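Local coordinates for ATP/GTP-binding site-containing protein A (Brucella abortus, PDB 6NTR) that acts in the periplasm to maintain the integrity of the bacterial cell envelope, at residues G122-F125 against E131-I134; G135-G140 against Q186-T191; D221-Y226 against S230-L235. One frame throughout, in Å; residues are numbered along the deposited sequence.

Contact 1. Residues G122-F125 against E131-I134; sequences GTQF and EELI
The carboxamide of Gln124 and the carboxylate of Glu132 are the two flat groups that meet here, and neither lies flat on the other: their planes are 63° apart. Gln124 offers NE2 to the OE1 branch of Glu132, forming a hydrogen bond of 2.9 Å from NE2 to OE1. The bond is bent, with an N-H...O angle of 143°. The acceptor lies somewhat out of the amide plane, while the amide nitrogen comes in from above the carboxylate plane. OE2 of Glu132 lies farther off, 4.1 Å from Gln124 NE2, so a single carboxylate oxygen carries the bond.

Both side chains are extended beyond CG, as the 9.8 Å between the CA atoms of Gln124 and Glu132 requires. The CG of Glu132 stands anti to its backbone nitrogen (chi1 177°), which sends the carboxylate off the helix toward the incoming loop. In the beta-barrel-like fold of this EipB-family protein, this loop links strand 116-121 to helix 126-138, and Phe125 takes the N-cap position of that helix. The bond therefore spans the helix start, tying the entering chain to a residue in the second turn. Thr146 of strand 143-148 touches both Gln124 and Glu132, and Tyr144 of the same strand packs on Glu132. The backbone of Gln124 is hydrogen-bonded to that of Phe149.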
loop_
_atom_site.group_PDB
_atom_site.type_symbol
_atom_site.label_atom_id
_atom_site.label_comp_id
_atom_site.label_asym_id
_atom_site.label_seq_id
_atom_site.Cartn_x
_atom_site.Cartn_y
_atom_site.Cartn_z
ATOM N N GLY A 122 -14.975 7.312 11.771
ATOM C CA GLY A 122 -15.485 6.797 10.520
ATOM C C GLY A 122 -14.542 7.133 9.396
ATOM O O GLY A 122 -14.019 8.234 9.338
ATOM N N THR A 123 -14.325 6.185 8.493
ATOM C CA THR A 123 -13.391 6.384 7.395
ATOM C C THR A 123 -13.720 5.581 6.160
ATOM O O THR A 123 -14.863 5.272 5.910
ATOM C CB THR A 123 -11.936 6.143 7.837
ATOM O OG1 THR A 123 -11.045 6.527 6.793
ATOM C CG2 THR A 123 -11.714 4.712 8.145
ATOM N N GLN A 124 -12.702 5.291 5.370
ATOM C CA GLN A 124 -12.831 4.506 4.154
ATOM C C GLN A 124 -11.750 3.420 4.138
ATOM O O GLN A 124 -10.870 3.409 4.973
ATOM C CB GLN A 124 -12.837 5.358 2.894
ATOM C CG GLN A 124 -11.585 6.161 2.655
ATOM C CD GLN A 124 -11.511 6.698 1.252
ATOM O OE1 GLN A 124 -12.323 6.369 0.407
ATOM N NE2 GLN A 124 -10.524 7.523 0.998
ATOM N N PHE A 125 -11.866 2.486 3.219
ATOM C CA PHE A 125 -10.918 1.406 3.143
ATOM C C PHE A 125 -10.119 1.508 1.873
ATOM O O PHE A 125 -10.447 2.257 0.997
ATOM C CB PHE A 125 -11.584 0.040 3.356
ATOM C CG PHE A 125 -12.284 -0.094 4.672
ATOM C CD1 PHE A 125 -11.620 0.089 5.833
ATOM C CD2 PHE A 125 -13.609 -0.365 4.726
ATOM C CE1 PHE A 125 -12.254 -0.013 7.039
ATOM C CE2 PHE A 125 -14.253 -0.472 5.922
ATOM C CZ PHE A 125 -13.577 -0.293 7.083
ATOM N N GLU A 131 -10.085 4.165 -5.275
ATOM C CA GLU A 131 -11.058 4.609 -6.269
ATOM C C GLU A 131 -11.250 6.113 -6.216
ATOM O O GLU A 131 -11.376 6.770 -7.252
ATOM C CB GLU A 131 -12.396 3.905 -6.056
ATOM C CG GLU A 131 -12.405 2.472 -6.492
ATOM C CD GLU A 131 -13.771 1.851 -6.371
ATOM O OE1 GLU A 131 -14.308 1.807 -5.243
ATOM O OE2 GLU A 131 -14.312 1.408 -7.403
ATOM N N GLU A 132 -11.284 6.670 -5.011
ATOM C CA GLU A 132 -11.411 8.113 -4.849
ATOM C C GLU A 132 -10.192 8.844 -5.383
ATOM O O GLU A 132 -10.299 9.964 -5.886
ATOM C CB GLU A 132 -11.604 8.423 -3.377
ATOM C CG GLU A 132 -11.690 9.853 -3.043
ATOM C CD GLU A 132 -11.609 10.033 -1.562
ATOM O OE1 GLU A 132 -10.554 9.662 -0.997
ATOM O OE2 GLU A 132 -12.602 10.504 -0.963
ATOM N N LEU A 133 -9.018 8.248 -5.224
ATOM C CA LEU A 133 -7.818 8.844 -5.779
ATOM C C LEU A 133 -7.922 8.954 -7.287
ATOM O O LEU A 133 -7.606 10.001 -7.857
ATOM C CB LEU A 133 -6.613 8.017 -5.363
ATOM C CG LEU A 133 -5.245 8.186 -6.017
ATOM C CD1 LEU A 133 -4.887 9.619 -6.280
ATOM C CD2 LEU A 133 -4.247 7.596 -5.077
ATOM N N ILE A 134 -8.385 7.893 -7.949
ATOM C CA ILE A 134 -8.521 7.926 -9.405
ATOM C C ILE A 134 -9.561 8.950 -9.821
ATOM O O ILE A 134 -9.333 9.747 -10.736
ATOM C CB ILE A 134 -8.871 6.533 -9.967
ATOM C CG1 ILE A 134 -7.765 5.526 -9.668
ATOM C CG2 ILE A 134 -9.070 6.592 -11.462
ATOM C CD1 ILE A 134 -8.179 4.100 -9.917
#

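Contact 2. Residues G135-G140 against Q186-T191; sequences GKAEAG and QVWPVT
With CG anti to the carbonyl carbon (chi1 -73°), the indole of Trp188 swings off its strand toward the last turn of helix 126-138, and chi2 of -71° turns a face of the ring to Ala137. The methyl group of Ala137 sits over that face. Its CB is 4.0 Å from the centroid of the six-membered ring of Trp188 and 14° off the ring normal, a CH-pi contact made almost straight down onto the ring. Beside it, Glu138 contributes the aliphatic part of its side chain: CG approaches Trp188 CH2 obliquely to 3.6 Å, and the extended chain carries the carboxylate onward, turned steeply against the indole. There Glu138 OE2 has a long, weak ion pair with Arg215. Because only a methyl group stands between them, the helix backbone can lie close to the ring, with 7.7 Å between the CA atoms of Ala137 and Trp188. Just beyond, the helix ends in a Schellman motif with Gly140, at positive phi, as its C-prime residue. Trp188 also packs on Val165 of strand 159-165, and its backbone is hydrogen-bonded to Leu213 of strand 207-214, so the helix end rests on a tryptophan from a strand paired on both sides.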
loop_
_atom_site.group_PDB
_atom_site.type_symbol
_atom_site.label_atom_id
_atom_site.label_comp_id
_atom_site.label_asym_id
_atom_site.label_seq_id
_atom_site.Cartn_x
_atom_site.Cartn_y
_atom_site.Cartn_z
ATOM N N GLY A 135 -10.718 8.938 -9.174
ATOM C CA GLY A 135 -11.784 9.857 -9.517
ATOM C C GLY A 135 -11.337 11.296 -9.404
ATOM O O GLY A 135 -11.403 12.060 -10.366
ATOM N N LYS A 136 -10.856 11.665 -8.223
ATOM C CA LYS A 136 -10.324 13.003 -8.033
ATOM C C LYS A 136 -9.296 13.329 -9.107
ATOM O O LYS A 136 -9.315 14.412 -9.691
ATOM C CB LYS A 136 -9.739 13.124 -6.626
ATOM C CG LYS A 136 -10.815 12.916 -5.562
ATOM C CD LYS A 136 -10.529 13.588 -4.234
ATOM C CE LYS A 136 -11.801 13.659 -3.379
ATOM N NZ LYS A 136 -11.705 14.583 -2.209
ATOM N N ALA A 137 -8.426 12.374 -9.428
ATOM C CA ALA A 137 -7.419 12.617 -10.453
ATOM C C ALA A 137 -8.051 12.826 -11.815
ATOM O O ALA A 137 -7.656 13.730 -12.559
ATOM C CB ALA A 137 -6.440 11.453 -10.505
ATOM N N GLU A 138 -9.022 11.983 -12.167
ATOM C CA GLU A 138 -9.692 12.088 -13.462
ATOM C C GLU A 138 -10.410 13.420 -13.609
ATOM O O GLU A 138 -10.467 13.988 -14.706
ATOM C CB GLU A 138 -10.696 10.947 -13.620
ATOM C CG GLU A 138 -10.112 9.625 -14.043
ATOM C CD GLU A 138 -11.180 8.596 -14.271
ATOM O OE1 GLU A 138 -12.306 8.765 -13.760
ATOM O OE2 GLU A 138 -10.900 7.622 -14.983
ATOM N N ALA A 139 -11.003 13.898 -12.522
ATOM C CA ALA A 139 -11.723 15.151 -12.439
ATOM C C ALA A 139 -10.803 16.343 -12.221
ATOM O O ALA A 139 -11.256 17.395 -11.762
ATOM C CB ALA A 139 -12.755 15.068 -11.317
ATOM N N GLY A 140 -9.526 16.187 -12.512
ATOM C CA GLY A 140 -8.578 17.270 -12.397
ATOM C C GLY A 140 -8.041 17.691 -11.048
ATOM O O GLY A 140 -7.253 18.612 -10.977
ATOM N N GLN A 186 -1.744 6.414 -20.225
ATOM C CA GLN A 186 -1.293 7.515 -19.393
ATOM C C GLN A 186 -1.230 7.150 -17.924
ATOM O O GLN A 186 -1.951 6.294 -17.478
ATOM C CB GLN A 186 -2.219 8.713 -19.560
ATOM C CG GLN A 186 -2.178 9.370 -20.921
ATOM C CD GLN A 186 -0.981 10.267 -21.100
ATOM O OE1 GLN A 186 -0.563 10.947 -20.180
ATOM N NE2 GLN A 186 -0.431 10.277 -22.294
ATOM N N VAL A 187 -0.374 7.830 -17.180
ATOM C CA VAL A 187 -0.253 7.616 -15.756
ATOM C C VAL A 187 -0.266 8.954 -15.057
ATOM O O VAL A 187 -0.070 9.978 -15.678
ATOM C CB VAL A 187 1.045 6.900 -15.366
ATOM C CG1 VAL A 187 1.189 5.586 -16.106
ATOM C CG2 VAL A 187 2.243 7.796 -15.598
ATOM N N TRP A 188 -0.556 8.940 -13.770
ATOM C CA TRP A 188 -0.534 10.143 -12.976
ATOM C C TRP A 188 0.543 9.963 -11.944
ATOM O O TRP A 188 0.602 8.926 -11.313
ATOM C CB TRP A 188 -1.829 10.311 -12.205
ATOM C CG TRP A 188 -2.997 10.702 -12.992
ATOM C CD1 TRP A 188 -3.227 11.905 -13.569
ATOM C CD2 TRP A 188 -4.138 9.902 -13.262
ATOM N NE1 TRP A 188 -4.429 11.902 -14.199
ATOM C CE2 TRP A 188 -5.015 10.680 -14.025
ATOM C CE3 TRP A 188 -4.505 8.601 -12.938
ATOM C CZ2 TRP A 188 -6.231 10.198 -14.471
ATOM C CZ3 TRP A 188 -5.699 8.130 -13.376
ATOM C CH2 TRP A 188 -6.554 8.921 -14.136
ATOM N N PRO A 189 1.438 10.941 -11.799
ATOM C CA PRO A 189 2.393 10.764 -10.714
ATOM C C PRO A 189 1.606 10.989 -9.447
ATOM O O PRO A 189 0.831 11.920 -9.406
ATOM C CB PRO A 189 3.391 11.885 -10.943
ATOM C CG PRO A 189 3.249 12.241 -12.377
ATOM C CD PRO A 189 1.800 12.059 -12.677
ATOM N N VAL A 190 1.789 10.157 -8.432
ATOM C CA VAL A 190 1.029 10.319 -7.205
ATOM C C VAL A 190 1.972 10.191 -6.029
ATOM O O VAL A 190 2.806 9.280 -5.988
ATOM C CB VAL A 190 -0.120 9.305 -7.095
ATOM C CG1 VAL A 190 -1.040 9.716 -5.989
ATOM C CG2 VAL A 190 -0.876 9.217 -8.389
ATOM N N THR A 191 1.853 11.126 -5.094
ATOM C CA THR A 191 2.542 11.095 -3.817
ATOM C C THR A 191 1.479 11.047 -2.730
ATOM O O THR A 191 0.587 11.894 -2.693
ATOM C CB THR A 191 3.453 12.318 -3.649
ATOM O OG1 THR A 191 4.474 12.306 -4.653
ATOM C CG2 THR A 191 4.111 12.324 -2.291
#

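Contact 3. Residues D221-Y226 against S230-L235; sequences DMTMDY and SMRGKL. Unlike the reference sequence in segment 221-226: Met222 (reference Leu).
Met224 and Met231 form a hydrogen-bonded antiparallel pair in which both backbone N-H groups and both carbonyls are used: Met224 N donates to Met231 O at 2.8 Å, and Met231 N returns the bond to Met224 O. The next hydrogen-bonded pair, Met222 with Gly233, is less even. Gly233 N reaches Met222 O at 2.8 Å and nearly straight (171°), but from above the carbonyl plane, while the return bond from Met222 N to Gly233 O is weak and bent. These bonds join strands 222-225 and 229-240 as a beta hairpin of the barrel-like fold. Thr223 CA adds a CA-H...O contact to Met231 O at 3.3 Å.

The selenomethionines Met224 and Met231 share one face of the sheet, SE of Met224 lying 4.1 Å from CE of Met231. Met231 SE also forms an oblique Met-aromatic contact with Tyr226, 3.5 Å from its CE2. Phe50 of strand 43-56 packs on all three residues.

On the other face, Thr223 OG1 sits over the guanidinium plane of Arg232. Asp221 starts away from the partner strand, but with CG anti to the backbone N (chi1 -154°) its OD1 reaches the guanidinium edge in a salt bridge to Arg232 NH1 at 3.2 Å. Arg232 NE has a long, weak ion pair with Asp17 OD1. Asp225 OD1 pairs with Arg18 and accepts from Gly227 N; Asp221 N donates to Glu175 OE2. One face is thus apolar and methionine-rich (modelled as selenomethionine), whereas the other carries paired charges that probably keep its acidic groups ionised.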
loop_
_atom_site.group_PDB
_atom_site.type_symbol
_atom_site.label_atom_id
_atom_site.label_comp_id
_atom_site.label_asym_id
_atom_site.label_seq_id
_atom_site.Cartn_x
_atom_site.Cartn_y
_atom_site.Cartn_z
ATOM N N ASP A 221 6.841 2.154 -10.572
ATOM C CA ASP A 221 7.811 3.179 -10.209
ATOM C C ASP A 221 7.657 3.653 -8.794
ATOM O O ASP A 221 7.676 4.829 -8.538
ATOM C CB ASP A 221 7.727 4.369 -11.164
ATOM C CG ASP A 221 9.023 5.141 -11.270
ATOM O OD1 ASP A 221 9.842 5.108 -10.350
ATOM O OD2 ASP A 221 9.217 5.798 -12.290
HETATM N N MSE A 222 7.471 2.741 -7.875
HETATM C CA MSE A 222 7.286 3.089 -6.493
HETATM C C MSE A 222 8.508 3.514 -5.785
HETATM O O MSE A 222 9.606 3.120 -6.148
HETATM C CB MSE A 222 6.777 1.910 -5.691
HETATM C CG MSE A 222 6.515 0.690 -6.547
HETATM SE SE MSE A 222 4.745 0.191 -5.998
HETATM C CE MSE A 222 5.146 -0.004 -4.100
ATOM N N THR A 223 8.336 4.394 -4.824
ATOM C CA THR A 223 9.411 4.801 -3.971
ATOM C C THR A 223 8.777 4.942 -2.613
ATOM O O THR A 223 7.791 5.613 -2.468
ATOM C CB THR A 223 10.038 6.125 -4.412
ATOM O OG1 THR A 223 10.749 5.925 -5.628
ATOM C CG2 THR A 223 10.991 6.617 -3.376
HETATM N N MSE A 224 9.364 4.328 -1.606
HETATM C CA MSE A 224 8.804 4.412 -0.293
HETATM C C MSE A 224 9.757 5.078 0.622
HETATM O O MSE A 224 10.848 4.564 0.820
HETATM C CB MSE A 224 8.470 2.997 0.143
HETATM C CG MSE A 224 7.454 2.495 -0.857
HETATM SE SE MSE A 224 7.483 0.566 -1.110
HETATM C CE MSE A 224 6.527 0.200 0.553
ATOM N N ASP A 225 9.356 6.190 1.215
ATOM C CA ASP A 225 10.197 6.912 2.130
ATOM C C ASP A 225 9.713 6.536 3.499
ATOM O O ASP A 225 8.602 6.827 3.870
ATOM C CB ASP A 225 10.037 8.415 1.905
ATOM C CG ASP A 225 11.228 9.226 2.373
ATOM O OD1 ASP A 225 11.531 9.211 3.564
ATOM O OD2 ASP A 225 11.847 9.909 1.550
ATOM N N TYR A 226 10.584 5.877 4.243
ATOM C CA TYR A 226 10.296 5.414 5.585
ATOM C C TYR A 226 10.879 6.327 6.619
ATOM O O TYR A 226 10.806 6.042 7.790
ATOM C CB TYR A 226 10.861 4.018 5.789
ATOM C CG TYR A 226 10.160 2.964 4.985
ATOM C CD1 TYR A 226 8.941 2.468 5.380
ATOM C CD2 TYR A 226 10.710 2.476 3.826
ATOM C CE1 TYR A 226 8.292 1.519 4.636
ATOM C CE2 TYR A 226 10.070 1.522 3.087
ATOM C CZ TYR A 226 8.861 1.053 3.498
ATOM O OH TYR A 226 8.221 0.105 2.760
ATOM N N SER A 230 14.871 5.000 2.347
ATOM C CA SER A 230 13.849 4.864 1.338
ATOM C C SER A 230 14.149 3.650 0.476
ATOM O O SER A 230 15.304 3.249 0.295
ATOM C CB SER A 230 13.734 6.139 0.490
ATOM O OG SER A 230 15.014 6.589 0.105
HETATM N N MSE A 231 13.084 3.089 -0.091
HETATM C CA MSE A 231 13.160 1.931 -0.934
HETATM C C MSE A 231 12.567 2.266 -2.257
HETATM O O MSE A 231 11.761 3.197 -2.366
HETATM C CB MSE A 231 12.280 0.836 -0.381
HETATM C CG MSE A 231 12.722 0.370 0.985
HETATM SE SE MSE A 231 11.578 -1.149 1.417
HETATM C CE MSE A 231 10.966 -1.449 -0.408
ATOM N N ARG A 232 12.985 1.522 -3.279
ATOM C CA ARG A 232 12.509 1.694 -4.629
ATOM C C ARG A 232 11.807 0.416 -5.038
ATOM O O ARG A 232 12.235 -0.659 -4.672
ATOM C CB ARG A 232 13.689 1.901 -5.574
ATOM C CG ARG A 232 14.190 3.317 -5.697
ATOM C CD ARG A 232 13.817 3.904 -7.041
ATOM N NE ARG A 232 14.089 5.331 -7.100
ATOM C CZ ARG A 232 13.519 6.162 -7.957
ATOM N NH1 ARG A 232 12.643 5.715 -8.832
ATOM N NH2 ARG A 232 13.829 7.448 -7.939
ATOM N N GLY A 233 10.716 0.528 -5.772
ATOM C CA GLY A 233 10.029 -0.648 -6.244
ATOM C C GLY A 233 9.792 -0.530 -7.722
ATOM O O GLY A 233 9.050 0.320 -8.157
ATOM N N LYS A 234 10.386 -1.413 -8.496
ATOM C CA LYS A 234 10.204 -1.360 -9.929
ATOM C C LYS A 234 9.465 -2.594 -10.425
ATOM O O LYS A 234 9.856 -3.702 -10.136
ATOM C CB LYS A 234 11.550 -1.224 -10.638
ATOM C CG LYS A 234 12.312 0.047 -10.331
ATOM C CD LYS A 234 11.568 1.261 -10.836
ATOM C CE LYS A 234 12.492 2.438 -11.037
ATOM N NZ LYS A 234 12.747 2.625 -12.480
ATOM N N LEU A 235 8.396 -2.384 -11.177
ATOM C CA LEU A 235 7.619 -3.478 -11.697
ATOM C C LEU A 235 8.459 -4.269 -12.658
ATOM O O LEU A 235 9.068 -3.719 -13.553
ATOM C CB LEU A 235 6.383 -2.951 -12.407
ATOM C CG LEU A 235 5.236 -3.908 -12.693
ATOM C CD1 LEU A 235 4.291 -4.003 -11.518
ATOM C CD2 LEU A 235 4.484 -3.447 -13.911
#

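From the N terminus, contact 1 comes first and closes a short loop across the start of helix 126-138. Contact 2 begins farther along that helix and closes a much longer one, with 45 residues between its segments, bringing the helix end onto strand 187-195. Contact 3 follows as the paired strands of a hairpin near the C-terminal end, with three residues between its segments. The three lie in series, without nesting or crossing. Contacts 1 and 2 share the helix and touch directly, Leu133 packing on Val190 and Ile134 on Trp188. Contact 3 touches neither, but strand 207-214 pairs with both 187-195 and 222-225, connecting it to contact 2. Contacts 1 and 3 lie on opposite sides of the chain's centre.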